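Local coordinates for putative heme binding protein (Tannerella forsythia, PDB 6EU8) that probably binds heme as a member of the HmuY-like family of bacterial heme-binding proteins, here captured in its heme-free form, at residues Ser14-Ala19 / His186-Tyr191; Trp25-Leu30 / His70-Arg75; Met114-Asn119 / Lys127-Gly132. One frame throughout, in Å; residues are numbered along the deposited sequence.

Contact 1 (Ser14-Ala19 / His186-Tyr191) joins the first and last strands of the chain, and contacts 2 and 3 both lie within the loop it closes. Contact 2 (Trp25-Leu30 / His70-Arg75) sits against it in a separate four-stranded sheet, centres about 10 Å apart; Ile17 CG2 meets Thr26 CG2 at 3.7 Å, and Tyr191 OH probably hydrogen-bonds Leu30 O. Contact 3 (Met114-Asn119 / Lys127-Gly132) belongs to the same large sheet as contact 1, yet their centres are about 24 Å apart. It touches contact 2 instead, with Leu115 O 2.9 Å from His74 NE2 and Met114 SD 3.5 Å from Trp25 CZ2. The model is the apo form, so no heme marks a pocket among the three.

Contact 1: Ser14-Ala19 / His186-Tyr191; sequences SKTIDA and HVSFNY
Two antiparallel strands, one from each end of the chain, pair here within the large curled sheet of this HmuY-like fold: Ser14-Asp18 and His186-Tyr191 run at 166° to each other. Hydrogen-bonded pairs Lys15/Phe189 and Ile17/Val187 fix the register; Lys15 N reaches Phe189 O at 2.9 Å and Ile17 N reaches Val187 O at 2.8 Å, each answered by the reverse bond.

The face bearing Lys15, Ile17, Val187 and Phe189 is mostly apolar. With chi1 at 49°, CG of Phe189 sits between its own backbone N and carbonyl carbon, and the ring leans across to the neighbouring strand. Lys15 CB then rests over one ring face, 4.1 Å from the centroid, a CH-pi contact, while Lys15 CG lies at the edge of the Tyr191 ring. Beyond that edge the lysine chain bends away, and NZ bonds Gly33 O. Ile17 CG1 approaches Phe189 CE1 obliquely at 4.0 Å. Ile73 of the adjoining sheet packs on Ile17, Val187 and Phe189 together, which places this face in the interior.

The other face is polar. Asp18 and His186 lie side by side with carboxylate and ring planes moderately inclined, but their strongest partners are elsewhere: Thr20 for the aspartate and Glu183 for the histidine. Thr16 OG1 and Ser188 OG share a hydrogen bond of 2.8 Å. At the far end Ser14 OG donates to Asn190 OD1 at an unusually short 2.5 Å, a length that need not mean strength, since the donor approaches from above the amide carbonyl plane, 45° out of it.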
loop_
_atom_site.group_PDB
_atom_site.type_symbol
_atom_site.label_atom_id
_atom_site.label_comp_id
_atom_site.label_asym_id
_atom_site.label_seq_id
_atom_site.Cartn_x
_atom_site.Cartn_y
_atom_site.Cartn_z
ATOM N N SER A 14 6.140 13.243 7.377
ATOM C CA SER A 14 6.764 12.353 6.385
ATOM C C SER A 14 6.945 10.994 7.035
ATOM O O SER A 14 7.119 10.913 8.242
ATOM C CB SER A 14 8.118 12.902 5.938
ATOM O OG SER A 14 7.997 14.168 5.304
ATOM N N LYS A 15 6.914 9.920 6.236
ATOM C CA LYS A 15 7.166 8.567 6.726
ATOM C C LYS A 15 8.013 7.769 5.759
ATOM O O LYS A 15 7.923 7.981 4.554
ATOM C CB LYS A 15 5.860 7.788 6.871
ATOM C CG LYS A 15 5.090 8.036 8.140
ATOM C CD LYS A 15 5.830 7.446 9.316
ATOM C CE LYS A 15 4.879 6.964 10.377
ATOM N NZ LYS A 15 5.695 6.712 11.592
ATOM N N THR A 16 8.780 6.834 6.303
ATOM C CA THR A 16 9.533 5.861 5.507
ATOM C C THR A 16 9.178 4.463 6.009
ATOM O O THR A 16 9.348 4.164 7.195
ATOM C CB THR A 16 11.048 6.112 5.587
ATOM O OG1 THR A 16 11.324 7.406 5.021
ATOM C CG2 THR A 16 11.811 5.038 4.819
ATOM N N ILE A 17 8.648 3.626 5.108
ATOM C CA ILE A 17 8.167 2.274 5.435
ATOM C C ILE A 17 9.030 1.195 4.755
ATOM O O ILE A 17 9.210 1.196 3.534
ATOM C CB ILE A 17 6.678 2.071 5.010
ATOM C CG1 ILE A 17 5.758 3.145 5.610
ATOM C CG2 ILE A 17 6.200 0.648 5.316
ATOM C CD1 ILE A 17 5.672 3.145 7.124
ATOM N N ASP A 18 9.527 0.248 5.547
ATOM C CA ASP A 18 10.238 -0.913 5.010
ATOM C C ASP A 18 9.241 -1.975 4.567
ATOM O O ASP A 18 8.805 -2.804 5.374
ATOM C CB ASP A 18 11.216 -1.470 6.043
ATOM C CG ASP A 18 11.985 -2.677 5.551
ATOM O OD1 ASP A 18 11.734 -3.191 4.440
ATOM O OD2 ASP A 18 12.851 -3.152 6.330
ATOM N N ALA A 19 8.885 -1.933 3.279
ATOM C CA ALA A 19 7.968 -2.916 2.659
ATOM C C ALA A 19 8.730 -3.868 1.732
ATOM O O ALA A 19 8.184 -4.369 0.761
ATOM C CB ALA A 19 6.855 -2.173 1.913
ATOM N N HIS A 186 11.530 0.354 0.024
ATOM C CA HIS A 186 11.567 1.351 1.089
ATOM C C HIS A 186 10.757 2.519 0.566
ATOM O O HIS A 186 11.216 3.299 -0.293
ATOM C CB HIS A 186 13.001 1.734 1.458
ATOM C CG HIS A 186 13.812 0.601 2.000
ATOM N ND1 HIS A 186 13.817 0.254 3.340
ATOM C CD2 HIS A 186 14.678 -0.245 1.392
ATOM C CE1 HIS A 186 14.629 -0.774 3.519
ATOM N NE2 HIS A 186 15.140 -1.112 2.352
ATOM N N VAL A 187 9.503 2.610 1.038
ATOM C CA VAL A 187 8.519 3.531 0.496
ATOM C C VAL A 187 8.414 4.764 1.376
ATOM O O VAL A 187 8.067 4.632 2.558
ATOM C CB VAL A 187 7.147 2.824 0.373
ATOM C CG1 VAL A 187 6.074 3.777 -0.130
ATOM C CG2 VAL A 187 7.258 1.600 -0.531
ATOM N N SER A 188 8.719 5.940 0.815
ATOM C CA SER A 188 8.632 7.245 1.552
ATOM C C SER A 188 7.554 8.146 0.969
ATOM O O SER A 188 7.371 8.179 -0.250
ATOM C CB SER A 188 9.989 7.972 1.554
ATOM O OG SER A 188 10.984 7.235 2.220
ATOM N N PHE A 189 6.814 8.869 1.842
ATOM C CA PHE A 189 5.817 9.824 1.399
ATOM C C PHE A 189 5.668 10.952 2.406
ATOM O O PHE A 189 5.932 10.758 3.597
ATOM C CB PHE A 189 4.439 9.135 1.184
ATOM C CG PHE A 189 4.002 8.258 2.334
ATOM C CD1 PHE A 189 4.429 6.952 2.441
ATOM C CD2 PHE A 189 3.156 8.761 3.334
ATOM C CE1 PHE A 189 4.045 6.150 3.527
ATOM C CE2 PHE A 189 2.757 7.966 4.404
ATOM C CZ PHE A 189 3.192 6.661 4.502
ATOM N N ASN A 190 5.257 12.103 1.894
ATOM C CA ASN A 190 4.826 13.236 2.714
ATOM C C ASN A 190 3.307 13.222 2.722
ATOM O O ASN A 190 2.680 12.806 1.748
ATOM C CB ASN A 190 5.348 14.547 2.099
ATOM C CG ASN A 190 6.868 14.619 2.060
ATOM O OD1 ASN A 190 7.559 13.965 2.833
ATOM N ND2 ASN A 190 7.385 15.442 1.143
ATOM N N TYR A 191 2.675 13.652 3.825
ATOM C CA TYR A 191 1.224 13.763 3.849
ATOM C C TYR A 191 0.679 14.924 4.709
ATOM O O TYR A 191 1.384 15.414 5.579
ATOM C CB TYR A 191 0.562 12.429 4.287
ATOM C CG TYR A 191 0.837 12.012 5.692
ATOM C CD1 TYR A 191 1.957 11.268 6.028
ATOM C CD2 TYR A 191 -0.046 12.367 6.727
ATOM C CE1 TYR A 191 2.189 10.857 7.341
ATOM C CE2 TYR A 191 0.189 11.981 8.013
ATOM C CZ TYR A 191 1.279 11.225 8.322
ATOM O OH TYR A 191 1.493 10.837 9.617
#

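Contact 2: Trp25-Leu30 / His70-Arg75; sequences WTYVNL and HIAIHR
A chi1 of -72° sets CG of Trp25 beside its backbone N and anti to the carbonyl carbon, which carries the indole under CB of His74. That carbon stands over the six-membered ring, 3.5 Å from its centroid and nearly on the normal, a well-centred CH-pi contact. His74 has CG anti to its N (chi1 159°), and this sends the imidazole on past the indole, oblique to it, to partners of its own: Asp77 for ND1 and the carbonyl of Tyr22 for NE2. Trp25 NE1 likewise bonds Asp40, so both rings are fixed in rotation at their polar atoms.

Ala72 CB fits next to the indole, 3.9 Å from Trp25 CE3, and is also 3.7 Å from Tyr27 CD2. The methyl thus touches both aromatic side chains; Tyr27 and Ala72 are a non-hydrogen-bonded pair with side chains on one face.

Strands 24-28 and 71-74 are the two central members of a four-stranded antiparallel sheet. Thr26/Ile73 and Val28/Ile71 are the hydrogen-bonded pairs between these two strands, with Thr26 N to Ile73 O at 2.9 Å. At the start of the second strand a classic beta bulge sets both His70 and Ile71 opposite Val28: Val28 O takes a firm bond from His70 N at 2.9 Å and a weak one from Ile71 N at 3.4 Å. On the opposite face Val28 touches Ile17 of strand 11-18.

From within the bulge the His70 side chain extends the pairing to Leu30. Its ND1 accepts from Leu30 N at 3.1 Å, the donor tilted 24° out of the ring plane. Asn29 OD1 approaches the same ring edge, 3.4 Å from His70 CE1, with amide and ring planes nearly perpendicular; this oxygen also accepts from Thr32 N, and ND2 donates to Lys68 O, so the amide is held at both ends.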
loop_
_atom_site.group_PDB
_atom_site.type_symbol
_atom_site.label_atom_id
_atom_site.label_comp_id
_atom_site.label_asym_id
_atom_site.label_seq_id
_atom_site.Cartn_x
_atom_site.Cartn_y
_atom_site.Cartn_z
ATOM N N TRP A 25 2.598 -7.208 5.283
ATOM C CA TRP A 25 1.966 -5.897 5.163
ATOM C C TRP A 25 2.409 -5.006 6.330
ATOM O O TRP A 25 2.493 -5.485 7.452
ATOM C CB TRP A 25 0.455 -6.025 5.221
ATOM C CG TRP A 25 -0.220 -6.633 4.022
ATOM C CD1 TRP A 25 -0.566 -7.923 3.858
ATOM C CD2 TRP A 25 -0.705 -5.939 2.867
ATOM N NE1 TRP A 25 -1.195 -8.110 2.645
ATOM C CE2 TRP A 25 -1.293 -6.895 2.025
ATOM C CE3 TRP A 25 -0.664 -4.604 2.446
ATOM C CZ2 TRP A 25 -1.890 -6.545 0.821
ATOM C CZ3 TRP A 25 -1.217 -4.280 1.242
ATOM C CH2 TRP A 25 -1.824 -5.239 0.444
ATOM N N THR A 26 2.604 -3.707 6.086
ATOM C CA THR A 26 2.803 -2.714 7.152
ATOM C C THR A 26 1.589 -1.790 7.202
ATOM O O THR A 26 1.288 -1.096 6.211
ATOM C CB THR A 26 4.126 -1.938 6.964
ATOM O OG1 THR A 26 5.206 -2.881 7.004
ATOM C CG2 THR A 26 4.349 -0.932 8.087
ATOM N N TYR A 27 0.882 -1.792 8.345
ATOM C CA TYR A 27 -0.338 -1.000 8.580
ATOM C C TYR A 27 0.051 0.346 9.213
ATOM O O TYR A 27 0.836 0.362 10.159
ATOM C CB TYR A 27 -1.321 -1.810 9.480
ATOM C CG TYR A 27 -1.691 -3.165 8.879
ATOM C CD1 TYR A 27 -0.912 -4.313 9.110
ATOM C CD2 TYR A 27 -2.779 -3.294 8.032
ATOM C CE1 TYR A 27 -1.240 -5.538 8.524
ATOM C CE2 TYR A 27 -3.102 -4.521 7.423
ATOM C CZ TYR A 27 -2.326 -5.640 7.683
ATOM O OH TYR A 27 -2.635 -6.872 7.090
ATOM N N VAL A 28 -0.458 1.452 8.663
ATOM C CA VAL A 28 -0.002 2.822 9.016
ATOM C C VAL A 28 -1.167 3.691 9.509
ATOM O O VAL A 28 -2.158 3.871 8.807
ATOM C CB VAL A 28 0.655 3.548 7.804
ATOM C CG1 VAL A 28 1.235 4.927 8.187
ATOM C CG2 VAL A 28 1.735 2.678 7.152
ATOM N N ASN A 29 -1.003 4.248 10.732
ATOM C CA ASN A 29 -1.902 5.255 11.294
ATOM C C ASN A 29 -1.335 6.649 10.999
ATOM O O ASN A 29 -0.270 7.010 11.527
ATOM C CB ASN A 29 -2.001 5.049 12.814
ATOM C CG ASN A 29 -3.085 5.894 13.454
ATOM O OD1 ASN A 29 -3.202 7.086 13.178
ATOM N ND2 ASN A 29 -3.893 5.275 14.312
ATOM N N LEU A 30 -1.991 7.372 10.111
ATOM C CA LEU A 30 -1.561 8.717 9.696
ATOM C C LEU A 30 -1.848 9.794 10.743
ATOM O O LEU A 30 -1.196 10.848 10.731
ATOM C CB LEU A 30 -2.206 9.086 8.375
ATOM C CG LEU A 30 -1.888 8.160 7.195
ATOM C CD1 LEU A 30 -2.817 8.445 6.025
ATOM C CD2 LEU A 30 -0.418 8.312 6.795
ATOM N N HIS A 70 -5.018 3.489 8.580
ATOM C CA HIS A 70 -5.594 4.146 7.441
ATOM C C HIS A 70 -5.160 3.552 6.092
ATOM O O HIS A 70 -6.000 3.345 5.216
ATOM C CB HIS A 70 -5.233 5.615 7.505
ATOM C CG HIS A 70 -5.727 6.275 8.756
ATOM N ND1 HIS A 70 -4.911 6.527 9.827
ATOM C CD2 HIS A 70 -6.967 6.681 9.111
ATOM C CE1 HIS A 70 -5.625 7.077 10.798
ATOM N NE2 HIS A 70 -6.870 7.172 10.388
ATOM N N ILE A 71 -3.849 3.341 5.936
ATOM C CA ILE A 71 -3.307 2.703 4.717
ATOM C C ILE A 71 -2.362 1.566 5.106
ATOM O O ILE A 71 -1.872 1.507 6.224
ATOM C CB ILE A 71 -2.586 3.703 3.759
ATOM C CG1 ILE A 71 -1.324 4.289 4.369
ATOM C CG2 ILE A 71 -3.541 4.820 3.296
ATOM C CD1 ILE A 71 -0.468 5.032 3.353
ATOM N N ALA A 72 -2.151 0.612 4.185
ATOM C CA ALA A 72 -1.197 -0.495 4.366
ATOM C C ALA A 72 -0.432 -0.755 3.079
ATOM O O ALA A 72 -0.966 -0.567 1.984
ATOM C CB ALA A 72 -1.894 -1.748 4.830
ATOM N N ILE A 73 0.825 -1.173 3.250
ATOM C CA ILE A 73 1.789 -1.264 2.161
ATOM C C ILE A 73 2.422 -2.679 2.158
ATOM O O ILE A 73 2.875 -3.182 3.196
ATOM C CB ILE A 73 2.879 -0.160 2.290
ATOM C CG1 ILE A 73 2.231 1.248 2.376
ATOM C CG2 ILE A 73 3.880 -0.232 1.116
ATOM C CD1 ILE A 73 3.249 2.364 2.535
ATOM N N HIS A 74 2.441 -3.308 0.964
ATOM C CA HIS A 74 3.110 -4.588 0.703
ATOM C C HIS A 74 3.900 -4.387 -0.580
ATOM O O HIS A 74 3.308 -4.201 -1.610
ATOM C CB HIS A 74 2.096 -5.717 0.509
ATOM C CG HIS A 74 2.638 -6.927 -0.229
ATOM N ND1 HIS A 74 2.628 -7.035 -1.603
ATOM C CD2 HIS A 74 3.173 -8.086 0.234
ATOM C CE1 HIS A 74 3.153 -8.189 -1.958
ATOM N NE2 HIS A 74 3.486 -8.845 -0.863
ATOM N N ARG A 75 5.248 -4.448 -0.524
ATOM C CA ARG A 75 6.046 -4.073 -1.692
ATOM C C ARG A 75 5.545 -2.725 -2.252
ATOM O O ARG A 75 5.573 -1.770 -1.479
ATOM C CB ARG A 75 6.050 -5.201 -2.721
ATOM C CG ARG A 75 6.666 -6.521 -2.244
ATOM C CD ARG A 75 8.211 -6.542 -2.129
ATOM N NE ARG A 75 8.859 -6.069 -3.350
ATOM C CZ ARG A 75 10.190 -5.963 -3.526
ATOM N NH1 ARG A 75 11.023 -6.271 -2.557
ATOM N NH2 ARG A 75 10.666 -5.497 -4.671
#

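Contact 3: Met114-Asn119 / Lys127-Gly132; sequences MLVGFN and KFTVAG
A classic beta bulge lies at the middle of this antiparallel pairing, where Val116 and Gly117 both face Thr129 and the chain turns a corner at Val116. The backbone bonds give the evidence. Ala131 N donates to Met114 O at 2.9 Å on one side of the bulge, and Thr129 N donates to Gly117 O at 3.0 Å on the other, with an N-H...O angle of 173°. Between them Thr129 O receives two donors: Val116 N at 2.9 Å, and Gly117 N in a weak, bent bond of 133°. The register therefore shifts by one residue between Leu115/Val130 and Gly117/Thr129.

Apolar contacts follow the bend. In Val116 CG1 is anti to the carbonyl carbon (chi1 -63°), which leaves CG2 between the backbone N and that carbon; CG2 is thereby directed to Thr129 CG2 at 3.7 Å, while CG1 meets the methyl of Ala131. Beside them the Met114 CE methyl also approaches Ala131 CB. Elsewhere Leu115 CD2 comes obliquely to the Phe128 ring, 3.9 Å from CD1, and the two side chains cross at about a right angle. Phe128 continues onto Met47 of the next strand, 44-48, and onto Met123 of the short helix 120-124 that connects the two segments.

Water extends the pairing beyond both ends. One molecule accepts from Asn119 N and donates to Lys127 O, just where Asn119 N-caps helix 120-124 through OD1 to Asp122 N. At the other end a second water accepts from Met114 N and donates to Ala131 O, the latter bond measuring 2.8 Å.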
loop_
_atom_site.group_PDB
_atom_site.type_symbol
_atom_site.label_atom_id
_atom_site.label_comp_id
_atom_site.label_asym_id
_atom_site.label_seq_id
_atom_site.Cartn_x
_atom_site.Cartn_y
_atom_site.Cartn_z
ATOM N N MET A 114 -1.370 -11.631 -5.963
ATOM C CA MET A 114 -0.337 -10.864 -5.244
ATOM C C MET A 114 0.797 -11.752 -4.734
ATOM O O MET A 114 0.543 -12.729 -4.020
ATOM C CB MET A 114 -0.934 -10.069 -4.092
ATOM C CG MET A 114 0.025 -9.045 -3.469
ATOM S SD MET A 114 -0.585 -8.239 -1.960
ATOM C CE MET A 114 -0.376 -9.546 -0.806
ATOM N N LEU A 115 2.051 -11.438 -5.101
ATOM C CA LEU A 115 3.176 -12.277 -4.695
ATOM C C LEU A 115 3.469 -12.223 -3.209
ATOM O O LEU A 115 3.691 -11.134 -2.652
ATOM C CB LEU A 115 4.473 -11.856 -5.412
ATOM C CG LEU A 115 4.746 -12.386 -6.796
ATOM C CD1 LEU A 115 6.000 -11.709 -7.345
ATOM C CD2 LEU A 115 4.969 -13.888 -6.752
ATOM N N VAL A 116 3.532 -13.398 -2.576
ATOM C CA VAL A 116 3.989 -13.531 -1.197
ATOM C C VAL A 116 5.253 -14.400 -0.991
ATOM O O VAL A 116 5.765 -14.477 0.112
ATOM C CB VAL A 116 2.839 -14.025 -0.262
ATOM C CG1 VAL A 116 1.703 -13.011 -0.202
ATOM C CG2 VAL A 116 2.306 -15.384 -0.706
ATOM N N GLY A 117 5.766 -14.962 -2.092
ATOM C CA GLY A 117 6.994 -15.792 -2.054
ATOM C C GLY A 117 7.566 -15.823 -3.465
ATOM O O GLY A 117 6.909 -16.286 -4.409
ATOM N N PHE A 118 8.796 -15.315 -3.584
ATOM C CA PHE A 118 9.454 -15.160 -4.888
ATOM C C PHE A 118 10.980 -15.262 -4.762
ATOM O O PHE A 118 11.590 -14.496 -4.018
ATOM C CB PHE A 118 9.079 -13.800 -5.468
ATOM C CG PHE A 118 9.805 -13.466 -6.743
ATOM C CD1 PHE A 118 9.654 -14.276 -7.864
ATOM C CD2 PHE A 118 10.647 -12.356 -6.816
ATOM C CE1 PHE A 118 10.333 -13.995 -9.045
ATOM C CE2 PHE A 118 11.313 -12.063 -7.996
ATOM C CZ PHE A 118 11.161 -12.889 -9.108
ATOM N N ASN A 119 11.576 -16.198 -5.507
ATOM C CA ASN A 119 13.058 -16.294 -5.637
ATOM C C ASN A 119 13.435 -16.923 -6.959
ATOM O O ASN A 119 12.576 -17.565 -7.594
ATOM C CB ASN A 119 13.668 -17.051 -4.476
ATOM C CG ASN A 119 13.225 -18.509 -4.395
ATOM O OD1 ASN A 119 13.769 -19.389 -5.073
ATOM N ND2 ASN A 119 12.290 -18.790 -3.491
ATOM N N LYS A 127 7.871 -21.988 -10.348
ATOM C CA LYS A 127 7.185 -22.043 -9.045
ATOM C C LYS A 127 7.275 -20.711 -8.317
ATOM O O LYS A 127 8.344 -20.103 -8.194
ATOM C CB LYS A 127 7.774 -23.142 -8.172
ATOM C CG LYS A 127 7.146 -23.254 -6.788
ATOM C CD LYS A 127 7.266 -24.657 -6.222
ATOM C CE LYS A 127 8.694 -25.004 -5.920
ATOM N NZ LYS A 127 8.711 -26.326 -5.231
ATOM N N PHE A 128 6.132 -20.278 -7.760
ATOM C CA PHE A 128 6.092 -19.059 -6.931
ATOM C C PHE A 128 4.806 -19.108 -6.081
ATOM O O PHE A 128 3.949 -19.945 -6.353
ATOM C CB PHE A 128 6.141 -17.779 -7.759
ATOM C CG PHE A 128 5.064 -17.666 -8.806
ATOM C CD1 PHE A 128 3.803 -17.150 -8.498
ATOM C CD2 PHE A 128 5.305 -18.071 -10.141
ATOM C CE1 PHE A 128 2.805 -17.089 -9.463
ATOM C CE2 PHE A 128 4.306 -17.989 -11.102
ATOM C CZ PHE A 128 3.058 -17.487 -10.775
ATOM N N THR A 129 4.734 -18.264 -5.052
ATOM C CA THR A 129 3.591 -18.309 -4.090
ATOM C C THR A 129 2.801 -17.002 -4.121
ATOM O O THR A 129 3.379 -15.911 -4.069
ATOM C CB THR A 129 4.105 -18.578 -2.676
ATOM O OG1 THR A 129 4.991 -19.716 -2.714
ATOM C CG2 THR A 129 2.942 -18.920 -1.689
ATOM N N VAL A 130 1.477 -17.121 -4.172
ATOM C CA VAL A 130 0.544 -15.961 -4.175
ATOM C C VAL A 130 -0.458 -16.017 -3.008
ATOM O O VAL A 130 -0.791 -17.071 -2.496
ATOM C CB VAL A 130 -0.228 -15.850 -5.488
ATOM C CG1 VAL A 130 0.726 -15.500 -6.646
ATOM C CG2 VAL A 130 -0.975 -17.131 -5.827
ATOM N N ALA A 131 -0.944 -14.836 -2.625
ATOM C CA ALA A 131 -2.030 -14.714 -1.629
ATOM C C ALA A 131 -3.327 -15.232 -2.226
ATOM O O ALA A 131 -3.703 -14.852 -3.327
ATOM C CB ALA A 131 -2.169 -13.271 -1.221
ATOM N N GLY A 132 -4.047 -16.107 -1.508
ATOM C CA GLY A 132 -5.338 -16.596 -2.046
ATOM C C GLY A 132 -6.320 -15.472 -2.355
ATOM O O GLY A 132 -7.004 -15.482 -3.384
HETATM O O HOH W 1 -3.952 -12.387 -4.597
HETATM O O HOH W 2 9.556 -18.139 -6.562
#